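Local coordinates for protein putative ADP-Ribosyltransferase Scabin (Streptomyces scabiei 87.22, PDB 5TLB) that probably transfers ADP-ribose from NAD+ to a target molecule, as an ADP-ribosyltransferase of the Scabin-like family, and is seen here holding the reduced dinucleotide NADH, at residues A[75-80]-A[114-119]; A[89-94]-A[165-170]. All blocks are in the same frame, centred on the assembly; numbering follows the deposited sequence.

Contact 1 of 2, residues A[75-80]-A[114-119]. With NAI (1,4-dihydronicotinamide adenine dinucleotide), chain B.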
ATOM      1  N   LEU A  75      -2.608  -0.890   6.917  1.00 17.15           N
ATOM      2  CA  LEU A  75      -2.614   0.090   5.835  1.00 17.73           C
ATOM      3  C   LEU A  75      -3.760  -0.254   4.893  1.00 18.13           C
ATOM      4  O   LEU A  75      -4.382  -1.321   4.989  1.00 17.27           O
ATOM      5  CB  LEU A  75      -1.282   0.102   5.067  1.00 17.96           C
ATOM      6  CG  LEU A  75      -0.010   0.308   5.879  1.00 19.20           C
ATOM      7  CD1 LEU A  75       1.235   0.101   5.014  1.00 19.32           C
ATOM      8  CD2 LEU A  75      -0.001   1.682   6.543  1.00 18.04           C
ATOM      9  N   TYR A  76      -4.034   0.660   3.966  1.00 17.22           N
ATOM     10  CA  TYR A  76      -5.198   0.545   3.099  1.00 17.42           C
ATOM     11  C   TYR A  76      -4.829   0.917   1.676  1.00 17.79           C
ATOM     12  O   TYR A  76      -3.883   1.669   1.427  1.00 17.01           O
ATOM     13  CB  TYR A  76      -6.344   1.435   3.605  1.00 15.87           C
ATOM     14  CG  TYR A  76      -6.577   1.233   5.075  1.00 14.31           C
ATOM     15  CD1 TYR A  76      -5.848   1.952   6.003  1.00 15.95           C
ATOM     16  CD2 TYR A  76      -7.486   0.291   5.542  1.00 16.43           C
ATOM     17  CE1 TYR A  76      -6.022   1.759   7.358  1.00 16.41           C
ATOM     18  CE2 TYR A  76      -7.665   0.087   6.906  1.00 16.34           C
ATOM     19  CZ  TYR A  76      -6.927   0.835   7.802  1.00 18.69           C
ATOM     20  OH  TYR A  76      -7.065   0.670   9.158  1.00 21.76           O
ATOM     21  N   ARG A  77      -5.602   0.378   0.738  1.00 17.68           N
ATOM     22  CA  ARG A  77      -5.416   0.728  -0.661  1.00 19.37           C
ATOM     23  C   ARG A  77      -6.755   0.685  -1.381  1.00 19.85           C
ATOM     24  O   ARG A  77      -7.471  -0.322  -1.317  1.00 21.79           O
ATOM     25  CB  ARG A  77      -4.428  -0.216  -1.335  1.00 18.26           C
ATOM     26  CG  ARG A  77      -4.327   0.036  -2.840  1.00 19.33           C
ATOM     27  CD  ARG A  77      -3.279  -0.799  -3.528  1.00 21.25           C
ATOM     28  NE  ARG A  77      -3.491  -0.716  -4.967  1.00 20.73           N
ATOM     29  CZ  ARG A  77      -3.105   0.300  -5.730  1.00 22.55           C
ATOM     30  NH1 ARG A  77      -3.380   0.284  -7.031  1.00 23.50           N
ATOM     31  NH2 ARG A  77      -2.445   1.328  -5.210  1.00 20.97           N
ATOM     32  N   SER A  78      -7.080   1.782  -2.065  1.00 20.45           N
ATOM     33  CA  SER A  78      -8.216   1.809  -2.970  1.00 21.10           C
ATOM     34  C   SER A  78      -7.808   1.193  -4.295  1.00 21.24           C
ATOM     35  O   SER A  78      -6.802   1.591  -4.890  1.00 20.87           O
ATOM     36  CB  SER A  78      -8.682   3.248  -3.183  1.00 23.36           C
ATOM     37  OG  SER A  78      -9.363   3.731  -2.054  1.00 25.65           O
ATOM     38  N   ASP A  79      -8.594   0.235  -4.764  1.00 21.87           N
ATOM     39  CA  ASP A  79      -8.286  -0.450  -6.004  1.00 24.46           C
ATOM     40  C   ASP A  79      -9.610  -0.896  -6.602  1.00 25.71           C
ATOM     41  O   ASP A  79     -10.486  -1.389  -5.886  1.00 26.14           O
ATOM     42  CB  ASP A  79      -7.329  -1.627  -5.753  1.00 25.00           C
ATOM     43  CG  ASP A  79      -6.564  -2.039  -6.993  1.00 26.39           C
ATOM     44  OD1 ASP A  79      -7.210  -2.447  -7.979  1.00 27.11           O
ATOM     45  OD2 ASP A  79      -5.316  -1.965  -6.980  1.00 25.57           O
ATOM     46  N   SER A  80      -9.773  -0.676  -7.906  1.00 24.95           N
ATOM     47  CA  SER A  80     -11.000  -1.081  -8.577  1.00 26.48           C
ATOM     48  C   SER A  80     -11.041  -2.570  -8.891  1.00 26.47           C
ATOM     49  O   SER A  80     -12.105  -3.078  -9.271  1.00 27.72           O
ATOM     50  CB  SER A  80     -11.173  -0.288  -9.872  1.00 28.45           C
ATOM     51  OG  SER A  80     -10.086  -0.536 -10.748  1.00 31.43           O
ATOM     52  N   PRO A 114       7.515   1.441 -10.139  1.00 29.43           N
ATOM     53  CA  PRO A 114       7.755   0.209  -9.381  1.00 29.90           C
ATOM     54  C   PRO A 114       6.978   0.120  -8.078  1.00 28.52           C
ATOM     55  O   PRO A 114       7.130  -0.875  -7.356  1.00 29.53           O
ATOM     56  CB  PRO A 114       9.260   0.283  -9.105  1.00 30.50           C
ATOM     57  CG  PRO A 114       9.516   1.734  -8.951  1.00 29.14           C
ATOM     58  CD  PRO A 114       8.641   2.385 -10.004  1.00 29.27           C
ATOM     59  N   TYR A 115       6.170   1.130  -7.759  1.00 25.32           N
ATOM     60  CA  TYR A 115       5.516   1.245  -6.461  1.00 25.02           C
ATOM     61  C   TYR A 115       4.051   0.843  -6.529  1.00 25.46           C
ATOM     62  O   TYR A 115       3.358   1.092  -7.520  1.00 25.82           O
ATOM     63  CB  TYR A 115       5.600   2.681  -5.938  1.00 24.00           C
ATOM     64  CG  TYR A 115       6.998   3.238  -5.900  1.00 25.72           C
ATOM     65  CD1 TYR A 115       7.928   2.771  -4.987  1.00 27.11           C
ATOM     66  CD2 TYR A 115       7.376   4.258  -6.756  1.00 26.32           C
ATOM     67  CE1 TYR A 115       9.222   3.282  -4.952  1.00 26.39           C
ATOM     68  CE2 TYR A 115       8.656   4.781  -6.727  1.00 26.80           C
ATOM     69  CZ  TYR A 115       9.581   4.285  -5.828  1.00 27.22           C
ATOM     70  OH  TYR A 115      10.854   4.810  -5.800  1.00 28.36           O
ATOM     71  N   VAL A 116       3.578   0.246  -5.439  1.00 22.90           N
ATOM     72  CA  VAL A 116       2.153   0.136  -5.160  1.00 21.21           C
ATOM     73  C   VAL A 116       1.845   1.068  -4.000  1.00 21.66           C
ATOM     74  O   VAL A 116       2.460   0.974  -2.931  1.00 22.72           O
ATOM     75  CB  VAL A 116       1.736  -1.305  -4.848  1.00 22.43           C
ATOM     76  CG1 VAL A 116       0.285  -1.341  -4.379  1.00 21.76           C
ATOM     77  CG2 VAL A 116       1.924  -2.176  -6.081  1.00 23.38           C
ATOM     78  N   SER A 117       0.888   1.963  -4.217  1.00 18.89           N
ATOM     79  CA  SER A 117       0.523   2.967  -3.226  1.00 18.85           C
ATOM     80  C   SER A 117      -0.462   2.412  -2.213  1.00 20.14           C
ATOM     81  O   SER A 117      -1.396   1.686  -2.567  1.00 20.94           O
ATOM     82  CB  SER A 117      -0.089   4.190  -3.912  1.00 22.03           C
ATOM     83  OG  SER A 117       0.910   4.926  -4.593  1.00 27.12           O
ATOM     84  N   THR A 118      -0.238   2.770  -0.943  1.00 19.46           N
ATOM     85  CA  THR A 118      -1.133   2.474   0.168  1.00 16.56           C
ATOM     86  C   THR A 118      -1.170   3.718   1.036  1.00 17.13           C
ATOM     87  O   THR A 118      -0.400   4.666   0.831  1.00 18.48           O
ATOM     88  CB  THR A 118      -0.658   1.270   0.995  1.00 18.23           C
ATOM     89  OG1 THR A 118       0.521   1.639   1.712  1.00 18.56           O
ATOM     90  CG2 THR A 118      -0.368   0.072   0.095  1.00 18.65           C
ATOM     91  N   THR A 119      -2.057   3.711   2.020  1.00 17.34           N
ATOM     92  CA  THR A 119      -2.224   4.852   2.908  1.00 17.23           C
ATOM     93  C   THR A 119      -2.378   4.381   4.349  1.00 15.90           C
ATOM     94  O   THR A 119      -2.920   3.307   4.622  1.00 17.06           O
ATOM     95  CB  THR A 119      -3.433   5.695   2.487  1.00 17.34           C
ATOM     96  OG1 THR A 119      -3.597   6.795   3.392  1.00 17.58           O
ATOM     97  CG2 THR A 119      -4.713   4.865   2.462  1.00 19.16           C
TER
HETATM   98  PA  NAI B 301      -2.435   2.679  -9.585  1.00 36.25           P
HETATM   99  O1A NAI B 301      -2.054   2.874 -11.027  1.00 35.30           O
HETATM  100  O2A NAI B 301      -1.688   1.850  -8.586  1.00 35.82           O
HETATM  101  O5B NAI B 301      -3.939   1.812  -9.713  1.00 37.22           O
HETATM  102  C5B NAI B 301      -4.786   2.462 -10.597  1.00 37.67           C
HETATM  103  C4B NAI B 301      -5.719   1.399 -11.150  1.00 37.94           C
HETATM  104  O4B NAI B 301      -4.967   0.646 -12.084  1.00 39.09           O
HETATM  105  C3B NAI B 301      -6.134   0.387 -10.013  1.00 39.14           C
HETATM  106  O3B NAI B 301      -7.314   0.856  -9.408  1.00 37.24           O
HETATM  107  C2B NAI B 301      -6.372  -0.871 -10.831  1.00 39.53           C
HETATM  108  O2B NAI B 301      -7.605  -0.849 -11.517  1.00 41.40           O
HETATM  109  C1B NAI B 301      -5.250  -0.744 -11.933  1.00 39.60           C
HETATM  110  N9A NAI B 301      -3.973  -1.405 -11.573  1.00 39.17           N
HETATM  111  C8A NAI B 301      -3.034  -1.086 -10.567  1.00 39.54           C
HETATM  112  N7A NAI B 301      -1.966  -1.922 -10.584  1.00 39.19           N
HETATM  113  C5A NAI B 301      -2.218  -2.800 -11.660  1.00 39.81           C
HETATM  114  C6A NAI B 301      -1.483  -3.894 -12.197  1.00 40.86           C
HETATM  115  N6A NAI B 301      -0.289  -4.273 -11.673  1.00 38.55           N
HETATM  116  N1A NAI B 301      -1.971  -4.593 -13.264  1.00 40.46           N
HETATM  117  C2A NAI B 301      -3.174  -4.169 -13.756  1.00 41.35           C
HETATM  118  N3A NAI B 301      -3.977  -3.161 -13.361  1.00 40.99           N
HETATM  119  C4A NAI B 301      -3.453  -2.486 -12.284  1.00 40.05           C
HETATM  120  O3  NAI B 301      -2.754   4.201  -9.172  1.00 39.03           O
HETATM  121  PN  NAI B 301      -3.514   4.351  -7.746  1.00 37.32           P
HETATM  122  O1N NAI B 301      -3.011   3.541  -6.598  1.00 38.81           O
HETATM  123  O2N NAI B 301      -4.934   4.479  -8.244  1.00 36.66           O
HETATM  124  O5D NAI B 301      -3.295   5.973  -7.249  1.00 39.63           O
HETATM  125  C5D NAI B 301      -1.955   6.276  -7.316  1.00 39.33           C
HETATM  126  C4D NAI B 301      -1.847   7.750  -7.031  1.00 38.64           C
HETATM  127  O4D NAI B 301      -2.595   7.985  -5.820  1.00 36.56           O
HETATM  128  C3D NAI B 301      -0.367   8.093  -6.781  1.00 39.76           C
HETATM  129  O3D NAI B 301      -0.156   9.416  -7.189  1.00 41.05           O
HETATM  130  C2D NAI B 301      -0.235   7.917  -5.265  1.00 37.64           C
HETATM  131  O2D NAI B 301       0.571   8.895  -4.699  1.00 37.37           O
HETATM  132  C1D NAI B 301      -1.717   8.162  -4.736  1.00 36.18           C
HETATM  133  N1N NAI B 301      -2.083   7.207  -3.634  1.00 32.75           N
HETATM  134  C2N NAI B 301      -2.943   6.112  -3.850  1.00 30.30           C
HETATM  135  C3N NAI B 301      -3.411   5.390  -2.761  1.00 28.63           C
HETATM  136  C7N NAI B 301      -4.507   4.426  -2.922  1.00 29.38           C
HETATM  137  O7N NAI B 301      -5.224   4.049  -1.957  1.00 25.49           O
HETATM  138  N7N NAI B 301      -4.737   3.888  -4.189  1.00 30.32           N
HETATM  139  C4N NAI B 301      -2.857   5.571  -1.391  1.00 28.97           C
HETATM  140  C5N NAI B 301      -2.097   6.834  -1.266  1.00 30.94           C
HETATM  141  C6N NAI B 301      -1.578   7.446  -2.344  1.00 31.69           C
HETATM  142  O   HOH W   1       0.214   2.327  -7.052  1.00 23.10           O
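Arg77 reaches from strand 75-79 to Ser117 on strand 115-119, and its guanidinium joins both strands to the bound NADH. The side chain leaves with CG anti to the backbone N (chi1 174°) and runs extended to NE, bringing CD to 3.7 Å from Val116 CG1. That methyl covers one face of the guanidinium, while the polar partners gather round its edge. NH2 sends a fairly straight bond (163°) to Ser117 O at 2.9 Å, in the carbonyl plane and on a lone pair. NE and NH1 both converge on Asp79 OD2, each at 3.0 Å: NE meets its anti lone pair, NH1 comes from above the carboxylate plane. Asp79 OD2 is shared with Arg81. The same guanidinium serves both phosphates, NH1 bonding NAI O2A at 2.8 Å and NH2 bonding NAI O1N at 2.7 Å.

The strands themselves meet at one antiparallel bridge, Tyr76 N to Thr119 O (2.9 Å) and Thr119 N to Tyr76 O (2.8 Å). Two residues before Thr119, Ser117 CB lies 3.4 Å from NAI C2N, its OG being held by Glu160 and Tyr106. Arg77, Ser117 and Glu160 fit the R-S-E signature of toxin-like ADP-ribosyltransferases. Ser117 O and Asp79 OD2 hold the guanidinium in one plane, with NH1 and NH2 toward the pyrophosphate, and its charge probably balances part of that of the phosphates.

Contact 2 of 2, residues A[89-94]-A[165-170]. With NAI (1,4-dihydronicotinamide adenine dinucleotide), chain B.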
ATOM      1  N   GLN A  89      -3.108 -12.688  -6.986  1.00 34.56           N
ATOM      2  CA  GLN A  89      -1.850 -12.150  -7.495  1.00 35.26           C
ATOM      3  C   GLN A  89      -1.118 -11.253  -6.509  1.00 33.12           C
ATOM      4  O   GLN A  89       0.043 -10.911  -6.759  1.00 35.11           O
ATOM      5  CB  GLN A  89      -2.103 -11.336  -8.771  1.00 38.06           C
ATOM      6  CG  GLN A  89      -2.849 -12.084  -9.848  1.00 39.75           C
ATOM      7  CD  GLN A  89      -3.405 -11.159 -10.898  1.00 41.38           C
ATOM      8  OE1 GLN A  89      -3.103  -9.961 -10.920  1.00 42.51           O
ATOM      9  NE2 GLN A  89      -4.242 -11.698 -11.764  1.00 41.87           N
ATOM     10  N   GLY A  90      -1.759 -10.843  -5.429  1.00 29.94           N
ATOM     11  CA  GLY A  90      -1.227  -9.741  -4.651  1.00 29.47           C
ATOM     12  C   GLY A  90      -1.340  -8.430  -5.430  1.00 28.44           C
ATOM     13  O   GLY A  90      -2.064  -8.313  -6.422  1.00 30.36           O
ATOM     14  N   PHE A  91      -0.605  -7.429  -4.950  1.00 26.77           N
ATOM     15  CA  PHE A  91      -0.533  -6.119  -5.598  1.00 25.55           C
ATOM     16  C   PHE A  91       0.789  -6.032  -6.350  1.00 28.03           C
ATOM     17  O   PHE A  91       1.838  -5.777  -5.758  1.00 27.50           O
ATOM     18  CB  PHE A  91      -0.659  -4.983  -4.590  1.00 26.29           C
ATOM     19  CG  PHE A  91      -2.054  -4.778  -4.073  1.00 26.09           C
ATOM     20  CD1 PHE A  91      -2.348  -5.009  -2.738  1.00 25.19           C
ATOM     21  CD2 PHE A  91      -3.071  -4.358  -4.922  1.00 25.78           C
ATOM     22  CE1 PHE A  91      -3.610  -4.841  -2.257  1.00 24.96           C
ATOM     23  CE2 PHE A  91      -4.350  -4.178  -4.452  1.00 25.73           C
ATOM     24  CZ  PHE A  91      -4.626  -4.414  -3.104  1.00 24.44           C
ATOM     25  N   LEU A  92       0.727  -6.230  -7.663  1.00 28.92           N
ATOM     26  CA  LEU A  92       1.904  -6.111  -8.512  1.00 30.51           C
ATOM     27  C   LEU A  92       2.079  -4.667  -8.983  1.00 31.29           C
ATOM     28  O   LEU A  92       1.092  -3.997  -9.305  1.00 32.30           O
ATOM     29  CB  LEU A  92       1.788  -7.034  -9.729  1.00 31.17           C
ATOM     30  CG  LEU A  92       2.069  -8.515  -9.444  1.00 34.52           C
ATOM     31  CD1 LEU A  92       1.628  -9.402 -10.596  1.00 36.09           C
ATOM     32  CD2 LEU A  92       3.548  -8.722  -9.169  1.00 35.93           C
ATOM     33  N   PRO A  93       3.310  -4.164  -9.036  1.00 32.05           N
ATOM     34  CA  PRO A  93       3.541  -2.824  -9.583  1.00 33.63           C
ATOM     35  C   PRO A  93       3.491  -2.828 -11.103  1.00 36.13           C
ATOM     36  O   PRO A  93       3.711  -3.848 -11.760  1.00 37.50           O
ATOM     37  CB  PRO A  93       4.947  -2.485  -9.085  1.00 33.11           C
ATOM     38  CG  PRO A  93       5.629  -3.827  -9.061  1.00 33.68           C
ATOM     39  CD  PRO A  93       4.573  -4.820  -8.647  1.00 33.36           C
ATOM     40  N   LYS A  94       3.224  -1.645 -11.658  1.00 37.22           N
ATOM     41  CA  LYS A  94       2.981  -1.544 -13.094  1.00 37.04           C
ATOM     42  C   LYS A  94       4.260  -1.658 -13.920  1.00 38.82           C
ATOM     43  O   LYS A  94       4.216  -2.178 -15.041  1.00 39.84           O
ATOM     44  CB  LYS A  94       2.252  -0.236 -13.402  1.00 37.36           C
ATOM     45  CG  LYS A  94       0.799  -0.295 -12.994  1.00 38.07           C
ATOM     46  CD  LYS A  94       0.003   0.886 -13.488  1.00 38.50           C
ATOM     47  CE  LYS A  94      -1.481   0.627 -13.284  1.00 39.00           C
ATOM     48  NZ  LYS A  94      -2.315   1.836 -13.493  1.00 39.17           N
ATOM     49  N   GLY A 165       8.156  -2.697  -5.503  1.00 26.95           N
ATOM     50  CA  GLY A 165       7.964  -4.094  -5.815  1.00 26.47           C
ATOM     51  C   GLY A 165       6.598  -4.626  -5.462  1.00 26.92           C
ATOM     52  O   GLY A 165       6.337  -5.813  -5.681  1.00 28.47           O
ATOM     53  N   GLY A 166       5.720  -3.794  -4.925  1.00 25.74           N
ATOM     54  CA  GLY A 166       4.379  -4.236  -4.628  1.00 25.44           C
ATOM     55  C   GLY A 166       4.303  -5.025  -3.333  1.00 25.26           C
ATOM     56  O   GLY A 166       5.149  -4.905  -2.435  1.00 25.01           O
ATOM     57  N   ILE A 167       3.255  -5.849  -3.241  1.00 25.87           N
ATOM     58  CA  ILE A 167       2.868  -6.493  -1.982  1.00 25.23           C
ATOM     59  C   ILE A 167       2.331  -7.892  -2.275  1.00 25.48           C
ATOM     60  O   ILE A 167       1.333  -8.039  -2.992  1.00 25.99           O
ATOM     61  CB  ILE A 167       1.798  -5.672  -1.242  1.00 25.78           C
ATOM     62  CG1 ILE A 167       2.269  -4.226  -1.022  1.00 27.73           C
ATOM     63  CG2 ILE A 167       1.446  -6.334   0.095  1.00 25.43           C
ATOM     64  CD1 ILE A 167       1.160  -3.273  -0.608  1.00 26.57           C
ATOM     65  N   ARG A 168       2.964  -8.916  -1.699  1.00 24.96           N
ATOM     66  CA  ARG A 168       2.487 -10.281  -1.883  1.00 26.52           C
ATOM     67  C   ARG A 168       1.138 -10.484  -1.195  1.00 26.25           C
ATOM     68  O   ARG A 168       0.814  -9.829  -0.200  1.00 27.20           O
ATOM     69  CB  ARG A 168       3.504 -11.288  -1.329  1.00 29.13           C
ATOM     70  CG  ARG A 168       4.776 -11.401  -2.147  1.00 29.54           C
ATOM     71  CD  ARG A 168       5.556 -12.660  -1.793  1.00 33.59           C
ATOM     72  NE  ARG A 168       6.035 -12.632  -0.420  1.00 35.69           N
ATOM     73  CZ  ARG A 168       7.101 -11.952  -0.022  1.00 37.86           C
ATOM     74  NH1 ARG A 168       7.800 -11.236  -0.899  1.00 37.77           N
ATOM     75  NH2 ARG A 168       7.471 -11.990   1.258  1.00 39.94           N
ATOM     76  N   THR A 169       0.360 -11.433  -1.722  1.00 27.88           N
ATOM     77  CA  THR A 169      -0.995 -11.661  -1.220  1.00 28.26           C
ATOM     78  C   THR A 169      -1.003 -12.060   0.248  1.00 26.48           C
ATOM     79  O   THR A 169      -1.981 -11.791   0.957  1.00 26.80           O
ATOM     80  CB  THR A 169      -1.704 -12.727  -2.072  1.00 29.03           C
ATOM     81  OG1 THR A 169      -3.056 -12.897  -1.619  1.00 29.92           O
ATOM     82  CG2 THR A 169      -0.972 -14.066  -2.033  1.00 29.34           C
ATOM     83  N   GLU A 170       0.068 -12.694   0.727  1.00 25.99           N
ATOM     84  CA  GLU A 170       0.115 -13.106   2.125  1.00 26.85           C
ATOM     85  C   GLU A 170       0.080 -11.922   3.082  1.00 25.22           C
ATOM     86  O   GLU A 170      -0.190 -12.110   4.273  1.00 24.82           O
ATOM     87  CB  GLU A 170       1.368 -13.952   2.380  1.00 31.37           C
ATOM     88  CG  GLU A 170       2.644 -13.145   2.446  1.00 34.89           C
ATOM     89  CD  GLU A 170       3.876 -13.965   2.154  1.00 40.51           C
ATOM     90  OE1 GLU A 170       4.143 -14.219   0.960  1.00 41.59           O
ATOM     91  OE2 GLU A 170       4.568 -14.363   3.121  1.00 41.25           O
TER
HETATM   92  PA  NAI B 301      -2.435   2.679  -9.585  1.00 36.25           P
HETATM   93  O1A NAI B 301      -2.054   2.874 -11.027  1.00 35.30           O
HETATM   94  O2A NAI B 301      -1.688   1.850  -8.586  1.00 35.82           O
HETATM   95  O5B NAI B 301      -3.939   1.812  -9.713  1.00 37.22           O
HETATM   96  C5B NAI B 301      -4.786   2.462 -10.597  1.00 37.67           C
HETATM   97  C4B NAI B 301      -5.719   1.399 -11.150  1.00 37.94           C
HETATM   98  O4B NAI B 301      -4.967   0.646 -12.084  1.00 39.09           O
HETATM   99  C3B NAI B 301      -6.134   0.387 -10.013  1.00 39.14           C
HETATM  100  O3B NAI B 301      -7.314   0.856  -9.408  1.00 37.24           O
HETATM  101  C2B NAI B 301      -6.372  -0.871 -10.831  1.00 39.53           C
HETATM  102  O2B NAI B 301      -7.605  -0.849 -11.517  1.00 41.40           O
HETATM  103  C1B NAI B 301      -5.250  -0.744 -11.933  1.00 39.60           C
HETATM  104  N9A NAI B 301      -3.973  -1.405 -11.573  1.00 39.17           N
HETATM  105  C8A NAI B 301      -3.034  -1.086 -10.567  1.00 39.54           C
HETATM  106  N7A NAI B 301      -1.966  -1.922 -10.584  1.00 39.19           N
HETATM  107  C5A NAI B 301      -2.218  -2.800 -11.660  1.00 39.81           C
HETATM  108  C6A NAI B 301      -1.483  -3.894 -12.197  1.00 40.86           C
HETATM  109  N6A NAI B 301      -0.289  -4.273 -11.673  1.00 38.55           N
HETATM  110  N1A NAI B 301      -1.971  -4.593 -13.264  1.00 40.46           N
HETATM  111  C2A NAI B 301      -3.174  -4.169 -13.756  1.00 41.35           C
HETATM  112  N3A NAI B 301      -3.977  -3.161 -13.361  1.00 40.99           N
HETATM  113  C4A NAI B 301      -3.453  -2.486 -12.284  1.00 40.05           C
HETATM  114  O3  NAI B 301      -2.754   4.201  -9.172  1.00 39.03           O
HETATM  115  PN  NAI B 301      -3.514   4.351  -7.746  1.00 37.32           P
HETATM  116  O1N NAI B 301      -3.011   3.541  -6.598  1.00 38.81           O
HETATM  117  O2N NAI B 301      -4.934   4.479  -8.244  1.00 36.66           O
HETATM  118  O5D NAI B 301      -3.295   5.973  -7.249  1.00 39.63           O
HETATM  119  C5D NAI B 301      -1.955   6.276  -7.316  1.00 39.33           C
HETATM  120  C4D NAI B 301      -1.847   7.750  -7.031  1.00 38.64           C
HETATM  121  O4D NAI B 301      -2.595   7.985  -5.820  1.00 36.56           O
HETATM  122  C3D NAI B 301      -0.367   8.093  -6.781  1.00 39.76           C
HETATM  123  O3D NAI B 301      -0.156   9.416  -7.189  1.00 41.05           O
HETATM  124  C2D NAI B 301      -0.235   7.917  -5.265  1.00 37.64           C
HETATM  125  O2D NAI B 301       0.571   8.895  -4.699  1.00 37.37           O
HETATM  126  C1D NAI B 301      -1.717   8.162  -4.736  1.00 36.18           C
HETATM  127  N1N NAI B 301      -2.083   7.207  -3.634  1.00 32.75           N
HETATM  128  C2N NAI B 301      -2.943   6.112  -3.850  1.00 30.30           C
HETATM  129  C3N NAI B 301      -3.411   5.390  -2.761  1.00 28.63           C
HETATM  130  C7N NAI B 301      -4.507   4.426  -2.922  1.00 29.38           C
HETATM  131  O7N NAI B 301      -5.224   4.049  -1.957  1.00 25.49           O
HETATM  132  N7N NAI B 301      -4.737   3.888  -4.189  1.00 30.32           N
HETATM  133  C4N NAI B 301      -2.857   5.571  -1.391  1.00 28.97           C
HETATM  134  C5N NAI B 301      -2.097   6.834  -1.266  1.00 30.94           C
HETATM  135  C6N NAI B 301      -1.578   7.446  -2.344  1.00 31.69           C
HETATM  136  O   HOH W   2       1.468 -12.366  -4.275  1.00 31.68           O
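Phe91 and Ile167 form a single antiparallel, hydrogen-bonded bridge between two segments that run 164° apart, neither of them in a regular strand at this point. Phe91 N donates to Ile167 O at 2.8 Å, and Ile167 N returns a bond to Phe91 O at 2.9 Å. Two glycines, both with positive phi, flank the bridge and let the backbones close up. Gly166 CA sits 3.2 Å from Phe91 O in a CA-H...O contact, and Gly90, the residue at which the chain leaves helix 83-89, makes a similar contact with Ile167 O. A water accepts from Thr169 N and reaches Gln89 O weakly.

Among the side chains, Phe91 and Ile167 approach CB to CB at 4.2 Å, and Ile167 CD1 lies oblique to the phenyl ring. The Phe91 CG stands beside the backbone N (chi1 -75°), which turns the ring inward to meet Tyr135 edge-to-face. Pro93 packs by its CD on Gly165 O, 3.6 Å away. Leu92, between Phe91 and Pro93, and Lys94, just after them, offer polar groups to the dinucleotide: Leu92 O accepts from NAI N6A at 2.8 Å, and the extended Lys94 carries NZ to 2.7 Å from NAI O1A, with NAI O4B as a second acceptor. The residues after the bridge thus bind the dinucleotide at both its adenine amino group and its phosphate. On the other segment, Thr169 OG1 bonds Phe87 O in helix 83-89 and also Asn193. Placed between that helix and the exit of strand 160-164, the contact is backed by strands 75-79, 115-119 and 133-137, whose residues Arg77, Val116 and Ile137 pack on Phe91 while Thr118 and Ile137 meet Ile167.

How the contacts relate
From the N terminus, the chain first lays down 75-80 and, after helix 83-89, the loop 89-94. Contact 1 closes when strand 115-119 returns to 75-80, enclosing both helix 83-89 and helix 103-108. Contact 2 opens within that loop and closes well beyond it, at 165-170, so the two loops cross, with helix 103-108 common to both. An outer strand of the four-stranded sheet, 75-79, is thereby joined to an outer strand of the three-stranded one, 115-119, and the exits of helix 83-89 and strand 160-164 are joined beside them. Pro114 O and Gly165 N, 2.8 Å apart in a probable hydrogen bond, connect the contacts directly, and both border the same NADH.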